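Local coordinates for protein GTN Reductase (Agrobacterium tumefaciens, PDB 4JIC) that probably works as an FMN-dependent oxidoreductase of the Old Yellow Enzyme kind, reducing nitrate esters such as glycerol trinitrate and activated carbon-carbon double bonds, at residues T56-Q61 against G154-D159; A96-V101 against V175-A180; A179-L184 against G228-P233. One frame throughout, in Å; residues are numbered along the deposited sequence.

Interaction 1: residues T56-Q61 against G154-D159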
loop_
_atom_site.group_PDB
_atom_site.type_symbol
_atom_site.label_atom_id
_atom_site.label_comp_id
_atom_site.label_asym_id
_atom_site.label_seq_id
_atom_site.Cartn_x
_atom_site.Cartn_y
_atom_site.Cartn_z
ATOM N N THR A 56 -6.672 2.631 -1.150
ATOM C CA THR A 56 -8.038 3.115 -0.982
ATOM C C THR A 56 -8.042 4.309 -0.036
ATOM O O THR A 56 -7.785 4.190 1.156
ATOM C CB THR A 56 -9.012 1.984 -0.535
ATOM O OG1 THR A 56 -10.351 2.492 -0.470
ATOM C CG2 THR A 56 -8.621 1.403 0.811
ATOM N N PRO A 57 -8.325 5.490 -0.586
ATOM C CA PRO A 57 -8.164 6.684 0.249
ATOM C C PRO A 57 -9.133 6.845 1.415
ATOM O O PRO A 57 -10.312 6.470 1.347
ATOM C CB PRO A 57 -8.317 7.829 -0.759
ATOM C CG PRO A 57 -7.790 7.220 -2.050
ATOM C CD PRO A 57 -8.393 5.827 -2.017
ATOM N N ILE A 58 -8.599 7.433 2.483
ATOM C CA ILE A 58 -9.348 7.713 3.702
ATOM C C ILE A 58 -10.296 8.903 3.551
ATOM O O ILE A 58 -11.182 9.119 4.387
ATOM C CB ILE A 58 -8.379 7.999 4.867
ATOM C CG1 ILE A 58 -7.540 9.246 4.572
ATOM C CG2 ILE A 58 -7.471 6.795 5.120
ATOM C CD1 ILE A 58 -6.515 9.555 5.664
ATOM N N SER A 59 -10.116 9.667 2.477
ATOM C CA SER A 59 -10.879 10.885 2.267
ATOM C C SER A 59 -10.708 11.307 0.818
ATOM O O SER A 59 -9.809 10.820 0.140
ATOM C CB SER A 59 -10.321 11.990 3.160
ATOM O OG SER A 59 -9.002 12.313 2.750
ATOM N N GLN A 60 -11.539 12.235 0.353
ATOM C CA GLN A 60 -11.379 12.738 -1.005
ATOM C C GLN A 60 -10.070 13.508 -1.112
ATOM O O GLN A 60 -9.376 13.452 -2.123
ATOM C CB GLN A 60 -12.556 13.626 -1.401
ATOM C CG GLN A 60 -12.532 14.013 -2.866
ATOM C CD GLN A 60 -13.616 14.997 -3.213
ATOM O OE1 GLN A 60 -14.604 15.139 -2.487
ATOM N NE2 GLN A 60 -13.440 15.692 -4.331
ATOM N N GLN A 61 -9.715 14.210 -0.044
ATOM C CA GLN A 61 -8.444 14.934 -0.008
ATOM C C GLN A 61 -7.277 13.972 -0.252
ATOM O O GLN A 61 -6.273 14.318 -0.894
ATOM C CB GLN A 61 -8.311 15.618 1.352
ATOM C CG GLN A 61 -7.030 16.417 1.544
ATOM C CD GLN A 61 -6.735 16.644 3.013
ATOM O OE1 GLN A 61 -6.398 15.710 3.732
ATOM N NE2 GLN A 61 -6.893 17.883 3.473
ATOM N N GLY A 154 -4.068 17.388 12.311
ATOM C CA GLY A 154 -5.020 16.786 13.230
ATOM C C GLY A 154 -6.243 16.243 12.509
ATOM O O GLY A 154 -6.748 15.162 12.836
ATOM N N LEU A 155 -6.716 16.984 11.511
ATOM C CA LEU A 155 -7.864 16.547 10.727
ATOM C C LEU A 155 -7.538 15.279 9.941
ATOM O O LEU A 155 -8.379 14.393 9.824
ATOM C CB LEU A 155 -8.341 17.652 9.785
ATOM C CG LEU A 155 -8.866 18.902 10.494
ATOM C CD1 LEU A 155 -9.229 19.976 9.475
ATOM C CD2 LEU A 155 -10.061 18.557 11.369
ATOM N N ILE A 156 -6.321 15.189 9.413
ATOM C CA ILE A 156 -5.936 13.986 8.680
ATOM C C ILE A 156 -5.849 12.764 9.602
ATOM O O ILE A 156 -6.275 11.666 9.238
ATOM C CB ILE A 156 -4.634 14.191 7.894
ATOM C CG1 ILE A 156 -4.887 15.229 6.798
ATOM C CG2 ILE A 156 -4.152 12.873 7.307
ATOM C CD1 ILE A 156 -3.660 15.609 5.972
ATOM N N LEU A 157 -5.305 12.956 10.800
ATOM C CA LEU A 157 -5.253 11.860 11.757
ATOM C C LEU A 157 -6.660 11.343 12.048
ATOM O O LEU A 157 -6.879 10.135 12.111
ATOM C CB LEU A 157 -4.548 12.286 13.047
ATOM C CG LEU A 157 -3.044 12.532 12.888
ATOM C CD1 LEU A 157 -2.446 13.010 14.191
ATOM C CD2 LEU A 157 -2.342 11.260 12.441
ATOM N N GLU A 158 -7.615 12.255 12.206
ATOM C CA GLU A 158 -9.003 11.841 12.404
ATOM C C GLU A 158 -9.542 11.077 11.189
ATOM O O GLU A 158 -10.305 10.130 11.344
ATOM C CB GLU A 158 -9.894 13.040 12.737
ATOM C CG GLU A 158 -11.281 12.661 13.227
ATOM C CD GLU A 158 -11.260 11.770 14.462
ATOM O OE1 GLU A 158 -10.367 11.925 15.316
ATOM O OE2 GLU A 158 -12.161 10.916 14.576
ATOM N N ASP A 159 -9.163 11.502 9.987
ATOM C CA ASP A 159 -9.535 10.769 8.778
ATOM C C ASP A 159 -8.947 9.357 8.760
ATOM O O ASP A 159 -9.590 8.422 8.261
ATOM C CB ASP A 159 -9.123 11.535 7.515
ATOM C CG ASP A 159 -9.939 12.796 7.303
ATOM O OD1 ASP A 159 -11.082 12.859 7.803
ATOM O OD2 ASP A 159 -9.427 13.719 6.627
HETATM O O HOH W 1 -12.437 8.052 6.517
HETATM O O HOH W 2 -7.543 13.412 4.671
#
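Ile58 meets Asp159 where a loop leaving strand 50-57 of the TIM barrel comes up against helix 150-169, on the outer side of the barrel wall. The two side chains cross at about a right angle. Ile58 CD1 rests on Asp159 CB at 3.8 Å, while Ile58 CB sits 3.6 Å from the backbone oxygen Asp159 O. The torsions of Ile58 account for this reach: CG1 is set between the backbone N and the carbonyl carbon (chi1 62°), and the extended second torsion (chi2 -178°) carries CD1 out to the helix. One turn earlier on the helix, the side chain of Ile156 runs across that of Gln61, and Gln61 OE1 lies 3.5 Å from Ile156 CG1 and equally near its CD1.

No direct hydrogen bond spans the two segments, and the polar groups are joined through water instead. One water gives a proton to Ile58 O at 2.7 Å and makes a long, weak bond to Asp159 O, so it links the two backbones only loosely. Another accepts from Ser59 OG at 2.7 Å, donates to Gln61 OE1 at 2.7 Å, and donates its other proton to Asp159 OD2, also at 2.7 Å.

Behind this first shell, several of these residues are positioned by other parts of the fold. Ile58 also packs on Ile98 of strand 94-99, and Ile156 reaches Phe210 of helix 209-222. The bound FMN is about 13 Å from the side chain of Ile58, so this is a join between loop and helix rather than part of the flavin site. Ser59 OG accepts a hydrogen bond from Gly62 N, and Gln61 OE1 accepts from both the bridging water and His100 NE2.

Interaction 2: residues A96-V101 against V175-A180; sequences AQIWHV and VEIHAA. With FMN (flavin mononucleotide), chain D.
With CG anti to the backbone N (chi1 -169°) and the chain extended beyond it, Gln97 lays its amide over one face of the His178 imidazole. His178 and Trp99 adopt the same first torsion, and these settings place the three flat groups in a row. The Gln97 amide and the His178 ring are stacked with their planes 24° apart. The five-membered ring of Trp99 forms an offset stack with His178, the planes 18° apart and the centroids separated by 4.4 Å. Ala180 N donates in the plane of the imidazole to His178 ND1 at 3.3 Å, which restrains the rotation of the ring. His178 NE2 approaches FMN O2 to 3.2 Å without forming a hydrogen bond.

Gln97 OE1 accepts from N3 of FMN at 2.9 Å, and its NE2 donates along a nearly straight line to FMN O2, also at 2.9 Å. The second bond of NE2, to the anti lone pair of Glu176 OE2 at 3.0 Å, is bent and tilted from the amide plane; Glu176 OE1 is in turn bonded to His265 ND1. Together with N3-H and O2 of the flavin, the Glu176 acceptor is consistent with a single orientation of the amide.

Beneath these side chains the backbones pair in parallel. Ala96 O receives Glu176 N at 2.9 Å, and Ile98 O receives His178 N at 3.0 Å. Ala96, Ile98, Val175 and Ile177 point to the other face of the sheet, where Ile98 CG2 meets Val175 CG1 and both residues touch helix 150-169. Parallel neighbouring strands with apolar residues packed on outer helices are characteristic of a TIM barrel; here inward polar residues meet the pyrimidine edge of FMN, as in Old Yellow Enzyme homologues.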
loop_
_atom_site.group_PDB
_atom_site.type_symbol
_atom_site.label_atom_id
_atom_site.label_comp_id
_atom_site.label_asym_id
_atom_site.label_seq_id
_atom_site.Cartn_x
_atom_site.Cartn_y
_atom_site.Cartn_z
ATOM N N ALA A 96 -7.408 -3.630 3.868
ATOM C CA ALA A 96 -7.547 -2.414 3.069
ATOM C C ALA A 96 -6.273 -1.591 3.159
ATOM O O ALA A 96 -5.813 -1.288 4.263
ATOM C CB ALA A 96 -8.718 -1.597 3.575
ATOM N N GLN A 97 -5.713 -1.215 2.009
ATOM C CA GLN A 97 -4.541 -0.344 2.022
ATOM C C GLN A 97 -5.008 1.091 2.134
ATOM O O GLN A 97 -5.324 1.741 1.140
ATOM C CB GLN A 97 -3.672 -0.492 0.783
ATOM C CG GLN A 97 -2.350 0.232 0.999
ATOM C CD GLN A 97 -1.497 0.343 -0.233
ATOM O OE1 GLN A 97 -1.961 0.765 -1.289
ATOM N NE2 GLN A 97 -0.221 0.005 -0.093
ATOM N N ILE A 98 -5.083 1.577 3.360
ATOM C CA ILE A 98 -5.658 2.900 3.576
ATOM C C ILE A 98 -4.660 3.982 3.176
ATOM O O ILE A 98 -3.501 3.959 3.585
ATOM C CB ILE A 98 -6.234 3.067 4.996
ATOM C CG1 ILE A 98 -5.158 2.914 6.081
ATOM C CG2 ILE A 98 -7.347 2.046 5.219
ATOM C CD1 ILE A 98 -5.703 3.140 7.505
ATOM N N TRP A 99 -5.125 4.922 2.360
ATOM C CA TRP A 99 -4.218 5.731 1.554
ATOM C C TRP A 99 -4.462 7.217 1.724
ATOM O O TRP A 99 -5.606 7.662 1.831
ATOM C CB TRP A 99 -4.475 5.381 0.095
ATOM C CG TRP A 99 -3.428 5.734 -0.924
ATOM C CD1 TRP A 99 -2.137 6.170 -0.720
ATOM C CD2 TRP A 99 -3.595 5.614 -2.337
ATOM N NE1 TRP A 99 -1.511 6.346 -1.945
ATOM C CE2 TRP A 99 -2.392 6.019 -2.946
ATOM C CE3 TRP A 99 -4.671 5.237 -3.151
ATOM C CZ2 TRP A 99 -2.226 6.016 -4.332
ATOM C CZ3 TRP A 99 -4.511 5.234 -4.513
ATOM C CH2 TRP A 99 -3.297 5.626 -5.096
ATOM N N HIS A 100 -3.374 7.985 1.748
ATOM C CA HIS A 100 -3.439 9.419 1.481
ATOM C C HIS A 100 -2.268 9.766 0.561
ATOM O O HIS A 100 -1.110 9.502 0.901
ATOM C CB HIS A 100 -3.361 10.229 2.774
ATOM C CG HIS A 100 -3.811 11.650 2.622
ATOM N ND1 HIS A 100 -3.259 12.509 1.694
ATOM C CD2 HIS A 100 -4.759 12.361 3.278
ATOM C CE1 HIS A 100 -3.844 13.691 1.791
ATOM N NE2 HIS A 100 -4.754 13.629 2.748
ATOM N N VAL A 101 -2.573 10.342 -0.600
ATOM C CA VAL A 101 -1.559 10.633 -1.615
ATOM C C VAL A 101 -0.711 11.876 -1.353
ATOM O O VAL A 101 0.317 12.052 -1.992
ATOM C CB VAL A 101 -2.177 10.800 -3.027
ATOM C CG1 VAL A 101 -2.838 9.500 -3.482
ATOM C CG2 VAL A 101 -3.174 11.964 -3.042
ATOM N N VAL A 175 -5.967 -3.513 8.189
ATOM C CA VAL A 175 -5.550 -2.524 7.200
ATOM C C VAL A 175 -4.049 -2.536 7.044
ATOM O O VAL A 175 -3.323 -2.921 7.957
ATOM C CB VAL A 175 -5.943 -1.073 7.590
ATOM C CG1 VAL A 175 -7.442 -0.942 7.772
ATOM C CG2 VAL A 175 -5.204 -0.640 8.850
ATOM N N GLU A 176 -3.596 -2.114 5.870
ATOM C CA GLU A 176 -2.197 -1.781 5.642
ATOM C C GLU A 176 -2.125 -0.288 5.451
ATOM O O GLU A 176 -2.734 0.259 4.534
ATOM C CB GLU A 176 -1.665 -2.472 4.386
ATOM C CG GLU A 176 -0.255 -2.023 3.988
ATOM C CD GLU A 176 0.302 -2.832 2.835
ATOM O OE1 GLU A 176 0.618 -4.023 3.035
ATOM O OE2 GLU A 176 0.412 -2.280 1.717
ATOM N N ILE A 177 -1.407 0.388 6.338
ATOM C CA ILE A 177 -1.229 1.819 6.179
ATOM C C ILE A 177 -0.278 2.043 5.017
ATOM O O ILE A 177 0.839 1.542 5.018
ATOM C CB ILE A 177 -0.649 2.425 7.453
ATOM C CG1 ILE A 177 -1.683 2.332 8.576
ATOM C CG2 ILE A 177 -0.242 3.867 7.205
ATOM C CD1 ILE A 177 -1.083 2.434 9.983
ATOM N N HIS A 178 -0.729 2.776 4.008
ATOM C CA HIS A 178 0.149 3.106 2.889
ATOM C C HIS A 178 1.159 4.179 3.306
ATOM O O HIS A 178 0.834 5.361 3.361
ATOM C CB HIS A 178 -0.675 3.573 1.689
ATOM C CG HIS A 178 0.066 3.505 0.394
ATOM N ND1 HIS A 178 1.444 3.512 0.326
ATOM C CD2 HIS A 178 -0.377 3.404 -0.881
ATOM C CE1 HIS A 178 1.816 3.425 -0.942
ATOM N NE2 HIS A 178 0.729 3.369 -1.694
ATOM N N ALA A 179 2.377 3.756 3.630
ATOM C CA ALA A 179 3.413 4.700 4.030
ATOM C C ALA A 179 4.582 4.624 3.064
ATOM O O ALA A 179 5.738 4.857 3.439
ATOM C CB ALA A 179 3.870 4.418 5.465
ATOM N N ALA A 180 4.268 4.315 1.811
ATOM C CA ALA A 180 5.293 4.073 0.805
ATOM C C ALA A 180 5.100 4.911 -0.456
ATOM O O ALA A 180 4.186 5.746 -0.535
ATOM C CB ALA A 180 5.317 2.588 0.441
HETATM N N1 FMN D . 1.775 -0.156 -4.549
HETATM C C2 FMN D . 1.017 0.264 -3.481
HETATM O O2 FMN D . 1.545 0.342 -2.368
HETATM N N3 FMN D . -0.312 0.613 -3.659
HETATM C C4 FMN D . -0.878 0.649 -4.908
HETATM O O4 FMN D . -2.071 0.976 -5.024
HETATM C C4A FMN D . -0.102 0.245 -6.001
HETATM N N5 FMN D . -0.637 0.275 -7.277
HETATM C C5A FMN D . 0.045 -0.399 -8.270
HETATM C C6 FMN D . -0.592 -0.604 -9.496
HETATM C C7 FMN D . 0.038 -1.291 -10.524
HETATM C C7M FMN D . -0.679 -1.527 -11.826
HETATM C C8 FMN D . 1.314 -1.799 -10.312
HETATM C C8M FMN D . 1.986 -2.612 -11.390
HETATM C C9 FMN D . 1.940 -1.618 -9.080
HETATM C C9A FMN D . 1.320 -0.906 -8.054
HETATM N N10 FMN D . 1.965 -0.704 -6.837
HETATM C C10 FMN D . 1.221 -0.165 -5.808
HETATM C "C1'" FMN D . 3.244 -1.430 -6.523
HETATM C "C2'" FMN D . 3.031 -2.932 -6.320
HETATM O "O2'" FMN D . 2.330 -3.181 -5.110
HETATM C "C3'" FMN D . 4.363 -3.672 -6.245
HETATM O "O3'" FMN D . 5.171 -3.065 -5.254
HETATM C "C4'" FMN D . 5.107 -3.664 -7.578
HETATM O "O4'" FMN D . 4.276 -4.148 -8.606
HETATM C "C5'" FMN D . 6.376 -4.520 -7.552
HETATM O "O5'" FMN D . 6.070 -5.868 -7.247
HETATM P P FMN D . 6.132 -6.999 -8.405
HETATM O O1P FMN D . 5.212 -6.515 -9.494
HETATM O O2P FMN D . 7.559 -7.069 -8.892
HETATM O O3P FMN D . 5.680 -8.293 -7.800
HETATM O O HOH W 3 -1.737 6.158 3.834
HETATM O O HOH W 4 0.731 8.012 2.581
#

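Interaction 3: residues A179-L184 against G228-P233. With FMN (flavin mononucleotide), chain D.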
loop_
_atom_site.group_PDB
_atom_site.type_symbol
_atom_site.label_atom_id
_atom_site.label_comp_id
_atom_site.label_asym_id
_atom_site.label_seq_id
_atom_site.Cartn_x
_atom_site.Cartn_y
_atom_site.Cartn_z
ATOM N N ALA A 179 2.377 3.756 3.630
ATOM C CA ALA A 179 3.413 4.700 4.030
ATOM C C ALA A 179 4.582 4.624 3.064
ATOM O O ALA A 179 5.738 4.857 3.439
ATOM C CB ALA A 179 3.870 4.418 5.465
ATOM N N ALA A 180 4.268 4.315 1.811
ATOM C CA ALA A 180 5.293 4.073 0.805
ATOM C C ALA A 180 5.100 4.911 -0.456
ATOM O O ALA A 180 4.186 5.746 -0.535
ATOM C CB ALA A 180 5.317 2.588 0.441
ATOM N N ASN A 181 5.980 4.664 -1.426
ATOM C CA ASN A 181 5.872 5.161 -2.800
ATOM C C ASN A 181 5.637 6.661 -2.943
ATOM O O ASN A 181 4.901 7.106 -3.825
ATOM C CB ASN A 181 4.828 4.349 -3.580
ATOM C CG ASN A 181 5.178 2.878 -3.633
ATOM O OD1 ASN A 181 6.352 2.517 -3.548
ATOM N ND2 ASN A 181 4.167 2.018 -3.769
ATOM N N GLY A 182 6.259 7.443 -2.063
ATOM C CA GLY A 182 6.251 8.888 -2.200
ATOM C C GLY A 182 4.929 9.558 -1.873
ATOM O O GLY A 182 4.717 10.706 -2.253
ATOM N N TYR A 183 4.042 8.869 -1.158
ATOM C CA TYR A 183 2.756 9.478 -0.811
ATOM C C TYR A 183 2.838 10.248 0.508
ATOM O O TYR A 183 3.936 10.555 0.963
ATOM C CB TYR A 183 1.605 8.456 -0.892
ATOM C CG TYR A 183 1.409 8.011 -2.334
ATOM C CD1 TYR A 183 0.941 8.908 -3.299
ATOM C CD2 TYR A 183 1.750 6.728 -2.742
ATOM C CE1 TYR A 183 0.781 8.517 -4.624
ATOM C CE2 TYR A 183 1.596 6.328 -4.072
ATOM C CZ TYR A 183 1.108 7.223 -4.997
ATOM O OH TYR A 183 0.965 6.828 -6.309
ATOM N N LEU A 184 1.704 10.620 1.089
ATOM C CA LEU A 184 1.738 11.620 2.160
ATOM C C LEU A 184 2.695 11.282 3.302
ATOM O O LEU A 184 3.490 12.119 3.731
ATOM C CB LEU A 184 0.341 11.859 2.737
ATOM C CG LEU A 184 0.356 12.913 3.846
ATOM C CD1 LEU A 184 0.655 14.298 3.257
ATOM C CD2 LEU A 184 -0.966 12.917 4.615
ATOM N N GLY A 228 -1.160 -3.184 9.864
ATOM C CA GLY A 228 0.142 -3.322 9.236
ATOM C C GLY A 228 0.507 -2.031 8.530
ATOM O O GLY A 228 -0.264 -1.069 8.532
ATOM N N ILE A 229 1.679 -2.006 7.906
ATOM C CA ILE A 229 2.154 -0.790 7.264
ATOM C C ILE A 229 3.098 -1.152 6.127
ATOM O O ILE A 229 3.846 -2.123 6.240
ATOM C CB ILE A 229 2.838 0.148 8.297
ATOM C CG1 ILE A 229 3.313 1.446 7.650
ATOM C CG2 ILE A 229 4.002 -0.552 9.000
ATOM C CD1 ILE A 229 3.729 2.517 8.694
ATOM N N ARG A 230 3.035 -0.394 5.031
ATOM C CA ARG A 230 3.937 -0.610 3.903
ATOM C C ARG A 230 4.998 0.477 3.843
ATOM O O ARG A 230 4.691 1.665 3.933
ATOM C CB ARG A 230 3.193 -0.647 2.567
ATOM C CG ARG A 230 4.060 -1.277 1.473
ATOM C CD ARG A 230 3.334 -1.400 0.144
ATOM N NE ARG A 230 3.770 -2.600 -0.575
ATOM C CZ ARG A 230 3.741 -2.745 -1.897
ATOM N NH1 ARG A 230 3.327 -1.761 -2.678
ATOM N NH2 ARG A 230 4.143 -3.890 -2.439
ATOM N N LEU A 231 6.249 0.056 3.689
ATOM C CA LEU A 231 7.385 0.969 3.657
ATOM C C LEU A 231 8.223 0.709 2.416
ATOM O O LEU A 231 8.280 -0.418 1.921
ATOM C CB LEU A 231 8.249 0.748 4.891
ATOM C CG LEU A 231 7.534 0.978 6.218
ATOM C CD1 LEU A 231 8.411 0.455 7.354
ATOM C CD2 LEU A 231 7.182 2.455 6.402
ATOM N N SER A 232 8.908 1.742 1.940
ATOM C CA SER A 232 9.712 1.638 0.721
ATOM C C SER A 232 10.915 2.559 0.834
ATOM O O SER A 232 10.897 3.687 0.336
ATOM C CB SER A 232 8.863 1.976 -0.515
ATOM O OG SER A 232 8.192 3.225 -0.374
ATOM N N PRO A 233 11.967 2.087 1.514
ATOM C CA PRO A 233 13.080 2.963 1.914
ATOM C C PRO A 233 13.758 3.721 0.769
ATOM O O PRO A 233 14.143 4.875 0.971
ATOM C CB PRO A 233 14.075 2.003 2.576
ATOM C CG PRO A 233 13.252 0.828 3.016
ATOM C CD PRO A 233 12.107 0.713 2.032
HETATM N N1 FMN D . 1.775 -0.156 -4.549
HETATM C C2 FMN D . 1.017 0.264 -3.481
HETATM O O2 FMN D . 1.545 0.342 -2.368
HETATM N N3 FMN D . -0.312 0.613 -3.659
HETATM C C4 FMN D . -0.878 0.649 -4.908
HETATM O O4 FMN D . -2.071 0.976 -5.024
HETATM C C4A FMN D . -0.102 0.245 -6.001
HETATM N N5 FMN D . -0.637 0.275 -7.277
HETATM C C5A FMN D . 0.045 -0.399 -8.270
HETATM C C6 FMN D . -0.592 -0.604 -9.496
HETATM C C7 FMN D . 0.038 -1.291 -10.524
HETATM C C7M FMN D . -0.679 -1.527 -11.826
HETATM C C8 FMN D . 1.314 -1.799 -10.312
HETATM C C8M FMN D . 1.986 -2.612 -11.390
HETATM C C9 FMN D . 1.940 -1.618 -9.080
HETATM C C9A FMN D . 1.320 -0.906 -8.054
HETATM N N10 FMN D . 1.965 -0.704 -6.837
HETATM C C10 FMN D . 1.221 -0.165 -5.808
HETATM C "C1'" FMN D . 3.244 -1.430 -6.523
HETATM C "C2'" FMN D . 3.031 -2.932 -6.320
HETATM O "O2'" FMN D . 2.330 -3.181 -5.110
HETATM C "C3'" FMN D . 4.363 -3.672 -6.245
HETATM O "O3'" FMN D . 5.171 -3.065 -5.254
HETATM C "C4'" FMN D . 5.107 -3.664 -7.578
HETATM O "O4'" FMN D . 4.276 -4.148 -8.606
HETATM C "C5'" FMN D . 6.376 -4.520 -7.552
HETATM O "O5'" FMN D . 6.070 -5.868 -7.247
HETATM P P FMN D . 6.132 -6.999 -8.405
HETATM O O1P FMN D . 5.212 -6.515 -9.494
HETATM O O2P FMN D . 7.559 -7.069 -8.892
HETATM O O3P FMN D . 5.680 -8.293 -7.800
HETATM O O HOH W 5 8.352 4.356 2.972
#
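Ser232 turns its hydroxyl toward the backbone of Asn181. With OG set between its own N and carbonyl carbon (chi1 52°), it accepts a nearly straight bond from Asn181 N (2.8 Å, 166°). Ser232 OG is also bonded to Glu186 OE1. Ala180 CB lies against the same oxygen at 3.1 Å, while Ala179 CB is directed at the strand and packs on Ile229 CG1 (3.7 Å) and Leu231 CD2.

The Arg230 guanidinium and the Asn181 amide approach obliquely, Asn181 ND2 lying 4.0 Å from Arg230 NH1. Both reach the flavin pocket: 179-184 is the loop after strand 174-178 of the TIM barrel, and Arg230 stands on the neighbouring strand 227-231. Asn181 ND2 comes within 3.3 Å of FMN N1 without a hydrogen bond, and OD1 is held by Thr271 OG1. Arg230 CG stands opposite the backbone N (chi1 -163°) and the chain bends at chi3, presenting a guanidinium edge to FMN. Through bent bonds NH1 donates to O2 at 2.8 Å and to ribityl O2', and NH2 to O3' at 3.1 Å. The backbone link is looser, with a weak bond from Ala179 N to Arg230 O and a water that donates to Ala179 O at 2.7 Å and accepts from Ser232 N.

How the interactions relate
From the N terminus, residues 56-61 come first and 96-101 second. Helix segment 154-159 then closes interaction 1 across 92 residues, and 175-180 closes interaction 2 across 73, so these two contacts cross. Interaction 3 opens on Ala179 and Ala180, where interaction 2 ends, and closes a shorter loop of 43 residues at 228-233; because 154-159 precedes 179, it follows interaction 1 in series. Interaction 1 ties the loop after strand 50-57 to helix 150-169, interaction 2 pairs strands 94-99 and 174-178, and interaction 3 joins the loop after 174-178 to 227-231. Thr56 N to Gln97 O (2.8 Å) links interactions 1 and 2, and Gly228 N to Val175 O (2.9 Å) links 2 and 3.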